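Local coordinates for protein citrate synthase (Sulfolobus solfataricus, PDB 1O7X) that belongs to the citrate synthase family of largely helical enzymes and is built as an assembly of two chains, at residues E71-P76 against K126-V131. Numbering follows the deposited sequence.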
ATOM      1  N   GLU A  71     -10.282 -24.433  -9.277  1.00 49.52           N
ATOM      2  CA  GLU A  71     -11.443 -24.178  -8.473  1.00 49.25           C
ATOM      3  C   GLU A  71     -11.574 -22.722  -8.035  1.00 48.31           C
ATOM      4  O   GLU A  71     -12.537 -22.379  -7.351  1.00 48.04           O
ATOM      5  CB  GLU A  71     -11.323 -24.993  -7.164  1.00 50.92           C
ATOM      6  CG  GLU A  71     -12.005 -26.335  -7.239  1.00 52.89           C
ATOM      7  CD  GLU A  71     -12.136 -27.149  -5.977  1.00 53.76           C
ATOM      8  OE1 GLU A  71     -11.507 -26.861  -4.940  1.00 53.44           O
ATOM      9  OE2 GLU A  71     -12.920 -28.134  -6.064  1.00 55.22           O
ATOM     10  N   GLU A  72     -10.579 -21.890  -8.311  1.00 46.94           N
ATOM     11  CA  GLU A  72     -10.498 -20.554  -7.761  1.00 45.93           C
ATOM     12  C   GLU A  72     -10.410 -19.371  -8.698  1.00 45.24           C
ATOM     13  O   GLU A  72     -10.013 -18.292  -8.232  1.00 44.02           O
ATOM     14  CB  GLU A  72      -9.222 -20.568  -6.890  1.00 46.57           C
ATOM     15  CG  GLU A  72      -9.237 -21.376  -5.623  1.00 46.72           C
ATOM     16  CD  GLU A  72     -10.276 -20.965  -4.606  1.00 47.93           C
ATOM     17  OE1 GLU A  72     -10.962 -19.928  -4.749  1.00 47.65           O
ATOM     18  OE2 GLU A  72     -10.421 -21.730  -3.621  1.00 49.26           O
ATOM     19  N   TYR A  73     -10.781 -19.466  -9.965  1.00 45.24           N
ATOM     20  CA  TYR A  73     -10.687 -18.324 -10.865  1.00 45.32           C
ATOM     21  C   TYR A  73     -11.843 -17.347 -10.709  1.00 46.25           C
ATOM     22  O   TYR A  73     -11.668 -16.139 -10.896  1.00 45.76           O
ATOM     23  CB  TYR A  73     -10.580 -18.737 -12.328  1.00 43.91           C
ATOM     24  CG  TYR A  73      -9.265 -19.381 -12.708  1.00 44.30           C
ATOM     25  CD1 TYR A  73      -9.254 -20.717 -13.110  1.00 44.64           C
ATOM     26  CD2 TYR A  73      -8.053 -18.705 -12.690  1.00 43.23           C
ATOM     27  CE1 TYR A  73      -8.086 -21.353 -13.478  1.00 43.79           C
ATOM     28  CE2 TYR A  73      -6.885 -19.330 -13.056  1.00 43.17           C
ATOM     29  CZ  TYR A  73      -6.904 -20.649 -13.454  1.00 43.80           C
ATOM     30  OH  TYR A  73      -5.749 -21.308 -13.824  1.00 44.00           O
ATOM     31  N   GLU A  74     -13.022 -17.876 -10.413  1.00 48.40           N
ATOM     32  CA  GLU A  74     -14.207 -17.035 -10.273  1.00 50.21           C
ATOM     33  C   GLU A  74     -13.956 -15.952  -9.228  1.00 49.13           C
ATOM     34  O   GLU A  74     -13.337 -16.215  -8.206  1.00 48.74           O
ATOM     35  CB  GLU A  74     -15.442 -17.831  -9.879  1.00 53.18           C
ATOM     36  CG  GLU A  74     -16.775 -17.301 -10.390  1.00 56.73           C
ATOM     37  CD  GLU A  74     -17.921 -18.274 -10.152  1.00 58.81           C
ATOM     38  OE1 GLU A  74     -17.693 -19.357  -9.554  1.00 59.97           O
ATOM     39  OE2 GLU A  74     -19.071 -17.979 -10.557  1.00 59.68           O
ATOM     40  N   VAL A  75     -14.348 -14.736  -9.571  1.00 48.13           N
ATOM     41  CA  VAL A  75     -14.305 -13.599  -8.681  1.00 47.84           C
ATOM     42  C   VAL A  75     -15.729 -13.038  -8.579  1.00 47.54           C
ATOM     43  O   VAL A  75     -16.449 -12.971  -9.581  1.00 47.65           O
ATOM     44  CB  VAL A  75     -13.334 -12.477  -9.079  1.00 48.13           C
ATOM     45  CG1 VAL A  75     -11.919 -13.006  -9.267  1.00 48.17           C
ATOM     46  CG2 VAL A  75     -13.746 -11.697 -10.323  1.00 47.92           C
ATOM     47  N   PRO A  76     -16.147 -12.644  -7.385  1.00 46.91           N
ATOM     48  CA  PRO A  76     -17.465 -12.053  -7.196  1.00 46.27           C
ATOM     49  C   PRO A  76     -17.722 -11.003  -8.266  1.00 46.10           C
ATOM     50  O   PRO A  76     -16.797 -10.284  -8.662  1.00 45.40           O
ATOM     51  CB  PRO A  76     -17.386 -11.475  -5.795  1.00 45.84           C
ATOM     52  CG  PRO A  76     -16.360 -12.284  -5.091  1.00 46.40           C
ATOM     53  CD  PRO A  76     -15.343 -12.665  -6.141  1.00 46.63           C
ATOM     54  N   LYS A 126      -7.025 -15.770  -8.642  1.00 28.49           N
ATOM     55  CA  LYS A 126      -7.873 -14.582  -8.821  1.00 29.08           C
ATOM     56  C   LYS A 126      -7.077 -13.469  -9.471  1.00 30.12           C
ATOM     57  O   LYS A 126      -7.686 -12.685 -10.221  1.00 30.80           O
ATOM     58  CB  LYS A 126      -8.600 -14.250  -7.539  1.00 28.84           C
ATOM     59  CG  LYS A 126      -9.559 -15.382  -7.213  1.00 29.50           C
ATOM     60  CD  LYS A 126      -9.596 -15.778  -5.756  1.00 29.49           C
ATOM     61  CE  LYS A 126     -10.996 -16.178  -5.362  1.00 30.63           C
ATOM     62  NZ  LYS A 126     -11.555 -17.326  -6.111  1.00 32.07           N
ATOM     63  N   MET A 127      -5.759 -13.392  -9.277  1.00 29.95           N
ATOM     64  CA  MET A 127      -4.973 -12.379  -9.956  1.00 31.03           C
ATOM     65  C   MET A 127      -5.023 -12.601 -11.470  1.00 31.36           C
ATOM     66  O   MET A 127      -5.262 -11.667 -12.242  1.00 30.98           O
ATOM     67  CB  MET A 127      -3.518 -12.311  -9.491  1.00 32.06           C
ATOM     68  CG  MET A 127      -3.269 -11.349  -8.350  1.00 32.96           C
ATOM     69  SD  MET A 127      -3.150  -9.596  -8.699  1.00 31.48           S
ATOM     70  CE  MET A 127      -4.118  -9.352 -10.163  1.00 31.37           C
ATOM     71  N   ALA A 128      -4.921 -13.858 -11.919  1.00 31.14           N
ATOM     72  CA  ALA A 128      -5.086 -14.115 -13.349  1.00 31.30           C
ATOM     73  C   ALA A 128      -6.397 -13.538 -13.865  1.00 30.17           C
ATOM     74  O   ALA A 128      -6.427 -12.937 -14.950  1.00 30.25           O
ATOM     75  CB  ALA A 128      -4.989 -15.598 -13.653  1.00 32.86           C
ATOM     76  N   THR A 129      -7.497 -13.737 -13.155  1.00 29.72           N
ATOM     77  CA  THR A 129      -8.799 -13.182 -13.547  1.00 29.53           C
ATOM     78  C   THR A 129      -8.759 -11.650 -13.579  1.00 28.36           C
ATOM     79  O   THR A 129      -9.170 -11.017 -14.558  1.00 26.86           O
ATOM     80  CB  THR A 129      -9.886 -13.680 -12.571  1.00 29.75           C
ATOM     81  OG1 THR A 129      -9.969 -15.102 -12.737  1.00 30.46           O
ATOM     82  CG2 THR A 129     -11.248 -13.080 -12.807  1.00 29.78           C
ATOM     83  N   LEU A 130      -8.178 -11.052 -12.532  1.00 27.19           N
ATOM     84  CA  LEU A 130      -8.051  -9.609 -12.457  1.00 27.45           C
ATOM     85  C   LEU A 130      -7.326  -9.101 -13.694  1.00 27.98           C
ATOM     86  O   LEU A 130      -7.874  -8.364 -14.530  1.00 28.30           O
ATOM     87  CB  LEU A 130      -7.406  -9.142 -11.152  1.00 27.99           C
ATOM     88  CG  LEU A 130      -8.299  -9.115  -9.894  1.00 28.47           C
ATOM     89  CD1 LEU A 130      -7.599  -8.497  -8.687  1.00 26.80           C
ATOM     90  CD2 LEU A 130      -9.600  -8.357 -10.135  1.00 27.87           C
ATOM     91  N   VAL A 131      -6.089  -9.556 -13.873  1.00 27.55           N
ATOM     92  CA  VAL A 131      -5.270  -9.178 -15.015  1.00 26.45           C
ATOM     93  C   VAL A 131      -5.970  -9.404 -16.339  1.00 27.86           C
ATOM     94  O   VAL A 131      -6.014  -8.536 -17.239  1.00 29.01           O
ATOM     95  CB  VAL A 131      -3.962  -9.963 -14.935  1.00 25.38           C
ATOM     96  CG1 VAL A 131      -2.994  -9.543 -16.021  1.00 26.50           C
ATOM     97  CG2 VAL A 131      -3.352  -9.721 -13.565  1.00 25.46           C
TER
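Lys126 reaches off its helix into the loop 71-76 and gives its ammonium group three acceptors at once, an instance of one lysine gathering carbonyls of an irregular chain. Lys126 NZ donates to Glu72 O at 2.8 Å, coming from above the carbonyl plane. Lys126 NZ also donates to Glu74 O at 3.0 Å, where the approach is nearly straight on (C=O...N angle 167°). The same Lys126 NZ pairs with Glu72 OE1 at 3.0 Å, a hydrogen bond within a salt bridge; with CG beside the backbone N and the chain bent at chi2 (-60°), the glutamate carboxylate reaches the nitrogen that its own carbonyl also engages. Tyr73 O, the carbonyl between those of Glu72 and Glu74 in sequence, accepts a 2.7 Å hydrogen bond from Thr129 OG1, three residues after Lys126. In this all-helical part of the citrate synthase fold, the loop links helix 59-70 to helix 77-85, whose N-cap is Pro76, and the contact fastens that connection to helix 116-138. Thr129 CG2 meets Val75 CG1 tip to tip at 3.6 Å, while the aliphatic part of Lys126 runs past the same valine methyl in the opposite direction. The phenol of Tyr73 turns its edge to Ala128, with Tyr73 CE2 4.2 Å from Ala128 CB. Farther out, Phe152 packs on both Tyr73 and Ala128, and Pro146 touches Tyr73 and Thr129. Lys68 makes a weak, long ion pair with Glu72 OE2.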